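Local coordinates for prolyl oligopeptidase (Galerina marginata, PDB 5N4B), which cleaves peptide bonds after proline and macrocyclises the trimmed peptide intermediate in the biosynthesis of the amanitin family of mushroom toxins, at residues D93-W98 / K114-P119; I430-F435 / R442-R447. The protein carries 1 engineered substitution. All coordinates share one frame; numbering follows the deposited sequence.

Contact 1 (D93-W98 / K114-P119)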
ATOM      1  N   ASP A  93      13.158 -22.624  16.379  1.00 15.15           N
ATOM      2  CA  ASP A  93      12.992 -23.103  17.750  1.00 16.35           C
ATOM      3  C   ASP A  93      11.869 -24.114  17.943  1.00 15.49           C
ATOM      4  O   ASP A  93      11.685 -24.583  19.074  1.00 18.32           O
ATOM      5  CB  ASP A  93      12.848 -21.921  18.728  1.00 17.64           C
ATOM      6  CG  ASP A  93      11.588 -21.054  18.474  1.00 15.47           C
ATOM      7  OD1 ASP A  93      10.780 -21.382  17.573  1.00 15.93           O
ATOM      8  OD2 ASP A  93      11.448 -20.085  19.229  1.00 16.91           O
ATOM      9  N   GLY A  94      11.121 -24.442  16.888  1.00 15.40           N
ATOM     10  CA  GLY A  94      10.015 -25.354  16.938  1.00 14.53           C
ATOM     11  C   GLY A  94       8.703 -24.708  17.288  1.00 15.46           C
ATOM     12  O   GLY A  94       7.681 -25.410  17.309  1.00 14.97           O
ATOM     13  N   HIS A  95       8.693 -23.406  17.590  1.00 14.01           N
ATOM     14  CA  HIS A  95       7.456 -22.753  17.989  1.00 11.37           C
ATOM     15  C   HIS A  95       6.908 -21.910  16.844  1.00 12.38           C
ATOM     16  O   HIS A  95       7.618 -21.530  15.925  1.00 12.18           O
ATOM     17  CB  HIS A  95       7.716 -21.898  19.242  1.00 13.25           C
ATOM     18  CG  HIS A  95       7.935 -22.723  20.476  1.00 13.23           C
ATOM     19  ND1 HIS A  95       6.984 -22.861  21.456  1.00 16.47           N
ATOM     20  CD2 HIS A  95       8.958 -23.549  20.821  1.00 15.73           C
ATOM     21  CE1 HIS A  95       7.443 -23.676  22.402  1.00 16.72           C
ATOM     22  NE2 HIS A  95       8.626 -24.123  22.030  1.00 16.28           N
ATOM     23  N   TRP A  96       5.614 -21.658  16.939  1.00 11.83           N
ATOM     24  CA  TRP A  96       4.862 -20.928  15.944  1.00 10.12           C
ATOM     25  C   TRP A  96       4.509 -19.544  16.470  1.00  9.89           C
ATOM     26  O   TRP A  96       4.113 -19.382  17.634  1.00 11.66           O
ATOM     27  CB  TRP A  96       3.584 -21.722  15.640  1.00 10.94           C
ATOM     28  CG  TRP A  96       3.772 -23.029  15.002  1.00 10.51           C
ATOM     29  CD1 TRP A  96       4.063 -24.180  15.625  1.00 12.29           C
ATOM     30  CD2 TRP A  96       3.655 -23.323  13.628  1.00 10.94           C
ATOM     31  NE1 TRP A  96       4.135 -25.211  14.704  1.00 14.01           N
ATOM     32  CE2 TRP A  96       3.880 -24.690  13.467  1.00 12.29           C
ATOM     33  CE3 TRP A  96       3.392 -22.558  12.493  1.00 11.06           C
ATOM     34  CZ2 TRP A  96       3.821 -25.311  12.222  1.00 12.30           C
ATOM     35  CZ3 TRP A  96       3.360 -23.186  11.254  1.00 11.60           C
ATOM     36  CH2 TRP A  96       3.551 -24.541  11.142  1.00 13.76           C
ATOM     37  N   TYR A  97       4.619 -18.554  15.601  1.00  8.77           N
ATOM     38  CA  TYR A  97       4.422 -17.157  15.979  1.00  9.36           C
ATOM     39  C   TYR A  97       3.423 -16.516  15.026  1.00  8.88           C
ATOM     40  O   TYR A  97       3.473 -16.742  13.815  1.00  9.59           O
ATOM     41  CB  TYR A  97       5.752 -16.412  15.897  1.00 10.61           C
ATOM     42  CG  TYR A  97       6.805 -16.856  16.856  1.00  9.89           C
ATOM     43  CD1 TYR A  97       7.441 -18.106  16.715  1.00 11.33           C
ATOM     44  CD2 TYR A  97       7.171 -16.049  17.915  1.00 11.00           C
ATOM     45  CE1 TYR A  97       8.442 -18.506  17.614  1.00 12.96           C
ATOM     46  CE2 TYR A  97       8.177 -16.436  18.793  1.00 13.58           C
ATOM     47  CZ  TYR A  97       8.794 -17.677  18.623  1.00 12.52           C
ATOM     48  OH  TYR A  97       9.799 -18.052  19.506  1.00 17.37           O
ATOM     49  N   TRP A  98       2.534 -15.687  15.552  1.00  8.74           N
ATOM     50  CA  TRP A  98       1.505 -15.080  14.731  1.00  7.77           C
ATOM     51  C   TRP A  98       1.045 -13.790  15.399  1.00  7.30           C
ATOM     52  O   TRP A  98       1.153 -13.620  16.622  1.00  8.98           O
ATOM     53  CB  TRP A  98       0.296 -16.032  14.532  1.00  7.62           C
ATOM     54  CG  TRP A  98      -0.490 -16.299  15.757  1.00  8.14           C
ATOM     55  CD1 TRP A  98      -1.649 -15.666  16.143  1.00  9.41           C
ATOM     56  CD2 TRP A  98      -0.193 -17.251  16.793  1.00  8.12           C
ATOM     57  NE1 TRP A  98      -2.069 -16.157  17.369  1.00 10.43           N
ATOM     58  CE2 TRP A  98      -1.195 -17.123  17.785  1.00 11.09           C
ATOM     59  CE3 TRP A  98       0.821 -18.171  16.990  1.00 10.60           C
ATOM     60  CZ2 TRP A  98      -1.229 -17.929  18.925  1.00 12.32           C
ATOM     61  CZ3 TRP A  98       0.782 -18.965  18.129  1.00 11.21           C
ATOM     62  CH2 TRP A  98      -0.212 -18.816  19.079  1.00 11.26           C
ATOM     63  N   LYS A 114       2.612 -21.818  23.024  1.00 17.72           N
ATOM     64  CA  LYS A 114       3.051 -22.420  24.277  1.00 20.15           C
ATOM     65  C   LYS A 114       3.820 -23.702  24.023  1.00 22.48           C
ATOM     66  O   LYS A 114       4.817 -23.976  24.700  1.00 26.62           O
ATOM     67  CB  LYS A 114       1.819 -22.722  25.145  1.00 23.05           C
ATOM     68  CG  LYS A 114       1.072 -21.465  25.624  1.00 23.17           C
ATOM     69  CD  LYS A 114      -0.136 -21.836  26.456  1.00 24.91           C
ATOM     70  CE  LYS A 114      -0.979 -20.659  26.832  1.00 32.75           C
ATOM     71  NZ  LYS A 114      -0.337 -19.913  27.904  1.00 39.34           N
ATOM     72  N   GLU A 115       3.357 -24.507  23.066  1.00 20.89           N
ATOM     73  CA  GLU A 115       3.977 -25.785  22.759  1.00 23.42           C
ATOM     74  C   GLU A 115       4.664 -25.710  21.413  1.00 20.05           C
ATOM     75  O   GLU A 115       4.239 -24.931  20.546  1.00 18.04           O
ATOM     76  CB  GLU A 115       2.916 -26.880  22.647  1.00 25.26           C
ATOM     77  CG  GLU A 115       1.975 -27.023  23.830  1.00 29.98           C
ATOM     78  CD  GLU A 115       2.663 -27.551  25.061  1.00 45.93           C
ATOM     79  OE1 GLU A 115       3.666 -28.283  24.905  1.00 46.92           O
ATOM     80  OE2 GLU A 115       2.190 -27.251  26.180  1.00 58.31           O
ATOM     81  N   PRO A 116       5.706 -26.550  21.161  1.00 20.39           N
ATOM     82  CA  PRO A 116       6.368 -26.606  19.844  1.00 19.14           C
ATOM     83  C   PRO A 116       5.588 -27.487  18.878  1.00 19.43           C
ATOM     84  O   PRO A 116       6.000 -28.600  18.477  1.00 22.02           O
ATOM     85  CB  PRO A 116       7.746 -27.184  20.192  1.00 21.44           C
ATOM     86  CG  PRO A 116       7.423 -28.111  21.361  1.00 23.08           C
ATOM     87  CD  PRO A 116       6.410 -27.371  22.172  1.00 22.03           C
ATOM     88  N   ALA A 117       4.381 -27.066  18.580  1.00 18.22           N
ATOM     89  CA  ALA A 117       3.456 -27.803  17.726  1.00 21.78           C
ATOM     90  C   ALA A 117       2.453 -26.808  17.164  1.00 18.79           C
ATOM     91  O   ALA A 117       2.183 -25.783  17.785  1.00 18.93           O
ATOM     92  CB  ALA A 117       2.696 -28.855  18.550  1.00 23.35           C
ATOM     93  N   LEU A 118       1.902 -27.115  15.996  1.00 18.28           N
ATOM     94  CA  LEU A 118       0.929 -26.194  15.401  1.00 14.73           C
ATOM     95  C   LEU A 118      -0.316 -26.133  16.278  1.00 15.87           C
ATOM     96  O   LEU A 118      -0.952 -27.173  16.504  1.00 20.16           O
ATOM     97  CB  LEU A 118       0.579 -26.636  13.997  1.00 18.05           C
ATOM     98  CG  LEU A 118      -0.414 -25.781  13.222  1.00 14.20           C
ATOM     99  CD1 LEU A 118       0.101 -24.436  12.910  1.00 15.31           C
ATOM    100  CD2 LEU A 118      -0.723 -26.541  11.932  1.00 19.21           C
ATOM    101  N   PRO A 119      -0.716 -24.965  16.771  1.00 16.84           N
ATOM    102  CA  PRO A 119      -1.898 -24.909  17.630  1.00 19.03           C
ATOM    103  C   PRO A 119      -3.184 -25.313  16.930  1.00 18.15           C
ATOM    104  O   PRO A 119      -3.332 -25.192  15.710  1.00 17.93           O
ATOM    105  CB  PRO A 119      -1.951 -23.423  18.034  1.00 17.64           C
ATOM    106  CG  PRO A 119      -0.634 -22.984  17.943  1.00 16.19           C
ATOM    107  CD  PRO A 119      -0.016 -23.684  16.766  1.00 16.57           C
TER
HETATM  108  O   HOH W   1       7.688 -27.717  15.753  1.00 13.14           O

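Contact 2 (I430-F435 / R442-R447)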
ATOM      1  N   ILE A 430      -7.203 -18.476   6.426  1.00 11.80           N
ATOM      2  CA  ILE A 430      -5.831 -18.970   6.359  1.00 10.16           C
ATOM      3  C   ILE A 430      -5.925 -20.448   6.043  1.00 11.29           C
ATOM      4  O   ILE A 430      -6.489 -21.218   6.828  1.00 12.35           O
ATOM      5  CB  ILE A 430      -5.063 -18.730   7.671  1.00 12.18           C
ATOM      6  CG1 ILE A 430      -5.039 -17.229   8.041  1.00 13.05           C
ATOM      7  CG2 ILE A 430      -3.667 -19.315   7.556  1.00 12.07           C
ATOM      8  CD1 ILE A 430      -4.830 -16.915   9.442  1.00 17.74           C
ATOM      9  N   ALA A 431      -5.414 -20.838   4.869  1.00 11.31           N
ATOM     10  CA  ALA A 431      -5.382 -22.227   4.439  1.00 11.49           C
ATOM     11  C   ALA A 431      -3.974 -22.763   4.575  1.00 12.67           C
ATOM     12  O   ALA A 431      -2.996 -22.019   4.527  1.00 13.50           O
ATOM     13  CB  ALA A 431      -5.831 -22.356   2.992  1.00 12.33           C
ATOM     14  N   ARG A 432      -3.890 -24.083   4.791  1.00 14.24           N
ATOM     15  CA  ARG A 432      -2.629 -24.788   4.996  1.00 14.00           C
ATOM     16  C   ARG A 432      -2.526 -25.918   3.994  1.00 14.20           C
ATOM     17  O   ARG A 432      -3.478 -26.677   3.813  1.00 15.14           O
ATOM     18  CB  ARG A 432      -2.536 -25.348   6.409  1.00 15.70           C
ATOM     19  CG  ARG A 432      -1.224 -26.071   6.726  1.00 17.48           C
ATOM     20  CD  ARG A 432      -1.060 -26.377   8.239  1.00 18.79           C
ATOM     21  NE  ARG A 432      -2.110 -27.286   8.652  1.00 18.51           N
ATOM     22  CZ  ARG A 432      -1.952 -28.587   8.891  1.00 25.03           C
ATOM     23  NH1 ARG A 432      -0.757 -29.178   8.852  1.00 23.70           N
ATOM     24  NH2 ARG A 432      -3.023 -29.294   9.212  1.00 24.65           N
ATOM     25  N   TYR A 433      -1.335 -26.079   3.442  1.00 13.36           N
ATOM     26  CA  TYR A 433      -0.992 -27.213   2.598  1.00 12.55           C
ATOM     27  C   TYR A 433       0.139 -27.954   3.296  1.00 15.16           C
ATOM     28  O   TYR A 433       1.211 -27.377   3.531  1.00 15.31           O
ATOM     29  CB  TYR A 433      -0.585 -26.778   1.202  1.00 14.05           C
ATOM     30  CG  TYR A 433      -0.424 -27.934   0.226  1.00 16.84           C
ATOM     31  CD1 TYR A 433       0.747 -28.665   0.181  1.00 17.33           C
ATOM     32  CD2 TYR A 433      -1.455 -28.297  -0.621  1.00 15.54           C
ATOM     33  CE1 TYR A 433       0.908 -29.738  -0.672  1.00 19.68           C
ATOM     34  CE2 TYR A 433      -1.300 -29.390  -1.503  1.00 16.97           C
ATOM     35  CZ  TYR A 433      -0.125 -30.072  -1.516  1.00 19.12           C
ATOM     36  OH  TYR A 433       0.019 -31.131  -2.371  1.00 21.61           O
ATOM     37  N   ASP A 434      -0.091 -29.241   3.607  1.00 15.91           N
ATOM     38  CA  ASP A 434       0.863 -30.057   4.360  1.00 16.86           C
ATOM     39  C   ASP A 434       1.329 -31.197   3.468  1.00 19.06           C
ATOM     40  O   ASP A 434       0.569 -32.142   3.225  1.00 19.24           O
ATOM     41  CB  ASP A 434       0.165 -30.584   5.609  1.00 17.87           C
ATOM     42  CG  ASP A 434       1.025 -31.527   6.436  1.00 23.55           C
ATOM     43  OD1 ASP A 434       2.206 -31.708   6.107  1.00 20.37           O
ATOM     44  OD2 ASP A 434       0.463 -32.054   7.437  1.00 25.45           O
ATOM     45  N   PHE A 435       2.597 -31.119   3.007  1.00 18.25           N
ATOM     46  CA  PHE A 435       3.129 -32.133   2.094  1.00 17.59           C
ATOM     47  C   PHE A 435       3.268 -33.491   2.780  1.00 23.26           C
ATOM     48  O   PHE A 435       3.368 -34.489   2.081  1.00 24.18           O
ATOM     49  CB  PHE A 435       4.490 -31.735   1.544  1.00 19.69           C
ATOM     50  CG  PHE A 435       4.463 -30.708   0.447  1.00 20.48           C
ATOM     51  CD1 PHE A 435       4.372 -31.081  -0.868  1.00 21.45           C
ATOM     52  CD2 PHE A 435       4.500 -29.362   0.763  1.00 18.47           C
ATOM     53  CE1 PHE A 435       4.363 -30.116  -1.886  1.00 22.73           C
ATOM     54  CE2 PHE A 435       4.477 -28.386  -0.239  1.00 20.69           C
ATOM     55  CZ  PHE A 435       4.425 -28.784  -1.568  1.00 21.12           C
ATOM     56  N   ARG A 442      -4.108 -33.048   1.940  1.00 20.89           N
ATOM     57  CA  ARG A 442      -3.023 -32.090   2.152  1.00 19.61           C
ATOM     58  C   ARG A 442      -3.504 -30.671   2.376  1.00 18.14           C
ATOM     59  O   ARG A 442      -2.814 -29.906   3.055  1.00 17.24           O
ATOM     60  CB  ARG A 442      -2.019 -32.160   1.013  1.00 19.96           C
ATOM     61  CG  ARG A 442      -1.353 -33.512   0.955  1.00 21.94           C
ATOM     62  CD  ARG A 442      -0.309 -33.443  -0.050  1.00 28.29           C
ATOM     63  NE  ARG A 442       0.528 -34.624  -0.133  1.00 31.33           N
ATOM     64  CZ  ARG A 442       1.497 -34.702  -1.044  1.00 43.43           C
ATOM     65  NH1 ARG A 442       1.707 -33.679  -1.905  1.00 40.98           N
ATOM     66  NH2 ARG A 442       2.243 -35.785  -1.097  1.00 45.67           N
ATOM     67  N   PHE A 443      -4.628 -30.294   1.806  1.00 17.93           N
ATOM     68  CA  PHE A 443      -5.129 -28.931   1.899  1.00 15.23           C
ATOM     69  C   PHE A 443      -6.218 -28.828   2.950  1.00 18.82           C
ATOM     70  O   PHE A 443      -7.147 -29.649   2.983  1.00 21.55           O
ATOM     71  CB  PHE A 443      -5.695 -28.508   0.544  1.00 18.09           C
ATOM     72  CG  PHE A 443      -6.077 -27.066   0.455  1.00 20.02           C
ATOM     73  CD1 PHE A 443      -5.116 -26.096   0.268  1.00 22.72           C
ATOM     74  CD2 PHE A 443      -7.401 -26.675   0.572  1.00 27.58           C
ATOM     75  CE1 PHE A 443      -5.473 -24.730   0.167  1.00 24.78           C
ATOM     76  CE2 PHE A 443      -7.743 -25.306   0.477  1.00 29.60           C
ATOM     77  CZ  PHE A 443      -6.746 -24.372   0.249  1.00 22.30           C
ATOM     78  N   SER A 444      -6.101 -27.840   3.842  1.00 15.76           N
ATOM     79  CA  SER A 444      -7.090 -27.650   4.892  1.00 15.85           C
ATOM     80  C   SER A 444      -7.226 -26.168   5.216  1.00 15.60           C
ATOM     81  O   SER A 444      -6.397 -25.349   4.836  1.00 15.57           O
ATOM     82  CB  SER A 444      -6.710 -28.396   6.171  1.00 18.69           C
ATOM     83  OG  SER A 444      -5.548 -27.893   6.789  1.00 20.42           O
ATOM     84  N   ILE A 445      -8.267 -25.839   5.973  1.00 15.56           N
ATOM     85  CA  ILE A 445      -8.476 -24.492   6.466  1.00 14.93           C
ATOM     86  C   ILE A 445      -7.984 -24.467   7.903  1.00 15.81           C
ATOM     87  O   ILE A 445      -8.464 -25.219   8.769  1.00 17.33           O
ATOM     88  CB  ILE A 445      -9.943 -24.080   6.359  1.00 14.83           C
ATOM     89  CG1 ILE A 445     -10.427 -24.127   4.933  1.00 17.70           C
ATOM     90  CG2 ILE A 445     -10.072 -22.689   6.927  1.00 16.08           C
ATOM     91  CD1 ILE A 445      -9.603 -23.375   3.939  1.00 20.19           C
ATOM     92  N   LEU A 446      -6.987 -23.622   8.168  1.00 13.31           N
ATOM     93  CA  LEU A 446      -6.446 -23.454   9.509  1.00 13.07           C
ATOM     94  C   LEU A 446      -7.340 -22.576  10.364  1.00 14.80           C
ATOM     95  O   LEU A 446      -7.649 -22.918  11.496  1.00 16.13           O
ATOM     96  CB  LEU A 446      -5.055 -22.835   9.425  1.00 13.73           C
ATOM     97  CG  LEU A 446      -4.362 -22.681  10.777  1.00 14.79           C
ATOM     98  CD1 LEU A 446      -3.739 -24.032  11.281  1.00 18.05           C
ATOM     99  CD2 LEU A 446      -3.279 -21.598  10.752  1.00 17.62           C
ATOM    100  N   ARG A 447      -7.731 -21.412   9.848  1.00 13.80           N
ATOM    101  CA  ARG A 447      -8.545 -20.467  10.591  1.00 13.33           C
ATOM    102  C   ARG A 447      -9.391 -19.684   9.610  1.00 14.07           C
ATOM    103  O   ARG A 447      -8.962 -19.413   8.487  1.00 13.49           O
ATOM    104  CB  ARG A 447      -7.708 -19.395  11.337  1.00 16.04           C
ATOM    105  CG  ARG A 447      -6.637 -19.945  12.209  1.00 15.96           C
ATOM    106  CD  ARG A 447      -6.009 -18.848  13.093  1.00 16.51           C
ATOM    107  NE  ARG A 447      -6.921 -18.446  14.134  1.00 15.04           N
ATOM    108  CZ  ARG A 447      -6.575 -17.737  15.192  1.00 13.72           C
ATOM    109  NH1 ARG A 447      -5.350 -17.301  15.339  1.00 14.82           N
ATOM    110  NH2 ARG A 447      -7.463 -17.500  16.141  1.00 17.58           N
TER
HETATM  111  O   HOH W   2      -4.871 -26.412   8.995  1.00 16.63           O
HETATM  112  O   HOH W   3      -6.170 -29.727   9.418  1.00 29.56           O
HETATM  113  O   HOH W   4       2.815 -37.337   1.872  1.00 39.35           O

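Contact 1 (D93-W98 / K114-P119)
Two CH-pi contacts carry the meeting of 93-98 with 114-119, and the tighter one sets Leu118 on Trp96. Leu118 CD1 stands 3.6 Å from the centroid of the six-membered ring of Trp96 and 2° off its normal, so the methyl lies over the centre of the benzo ring. The leucine CG lies anti to its backbone N (chi1 -179°), and this, with the turn at the next bond, puts CD1 over the ring. The second contact is less centred: Pro116 CB lies 4.0 Å from the centroid of the His95 ring, 26° off the normal, while Lys114 O sits at the edge of the same imidazole. Pro119 extends the apolar group, with CD 4.2 Å from Trp96 CG and CG near CZ3 of Trp98.

One water bridges the segments directly, donating to Gly94 O at 2.8 Å and, weakly, to the carbonyl O of Pro116, which is the centre of an inverse gamma turn. Ser113 OG, bonded to Trp96 N and Glu115 O, joins them from outside. Trp96 NE1 lies 3.2 Å from Leu118 N, but both are donors. Within 93-98, Asp93 forms an Asx turn: OD1 takes the His95 N-H at 2.9 Å, from above the carboxylate plane, and OD2 takes the Tyr97 hydroxyl through its syn lone pair. His95 ND1 bonds to Ser113 O, which helps fix the imidazole's rotation.

The direct contact is thus mainly apolar and probably relies on fit, with the water and Ser113 as polar ties between irregular 114-119 and strand 96-101.

Contact 2 (I430-F435 / R442-R447)
Arg442 reaches across to Tyr433, Asp434 and Phe435 with nearly every atom of its side chain. Its CB lies over one face of the Tyr433 ring, 4.0 Å from the centroid and 20° off the normal, a CH-pi contact offset toward the rim. CG passes 3.3 Å from Asp434 O. The chain runs extended from CG to NE across the tyrosine, so that CD and NH1 reach its OH, CD coming as near to it as CG does to Asp434 O. NE then bonds to Ala437 O in the loop between the strands. At the tip, NH1 donates to Tyr433 OH at 3.1 Å, in the guanidinium plane, although that plane stands 88° from the phenol ring. Phe435 O lies over one guanidinium face, and a water joins it weakly to NH2, whose stronger partner is Glu439.

Behind this end, backbone bonds set the pairing. Arg432 N donates to Ser444 O at 2.8 Å, and Ser444 N returns a bond to Arg432 O. Beyond them Ile430 O accepts both Leu446 N, at 2.8 Å, and Arg447 N, at 3.3 Å, which is the signature of a classic beta bulge. Ala431 CB meets Phe443 CZ at 3.5 Å on the face that also carries Tyr433. On the other face, a water links Arg432 NE to Ser444 OG, while Arg432 NH1 forms a salt bridge with Asp434 OD2.

The N-to-C directions of the two short strand segments lie 139° apart, and the whole is an antiparallel beta hairpin with a classic bulge, forming the last two strands of a four-stranded beta-propeller blade.

How the contacts relate
Contact 1 closes before contact 2 opens along the chain, yet their centres lie only 16 Å apart, within the N-terminal beta-propeller. Contact 1 joins strand 96-101 of the four-stranded sheet beginning with strand 84-90 to the loop that follows its strand 109-113; contact 2 belongs to the sheet ending with strand 443-448. These sheets are the first and last of seven such blades in sequence. The ring of blades therefore brings chain-distant segments together. Leu118 links them directly: its CD2 lies 3.6 Å from Arg432 NE and also packs on Leu446 CD1. Trp98 and Arg447 approach nearby, both bound to Asp125. The two contacts thus meet where first and last blades adjoin, away from the charge relay residues.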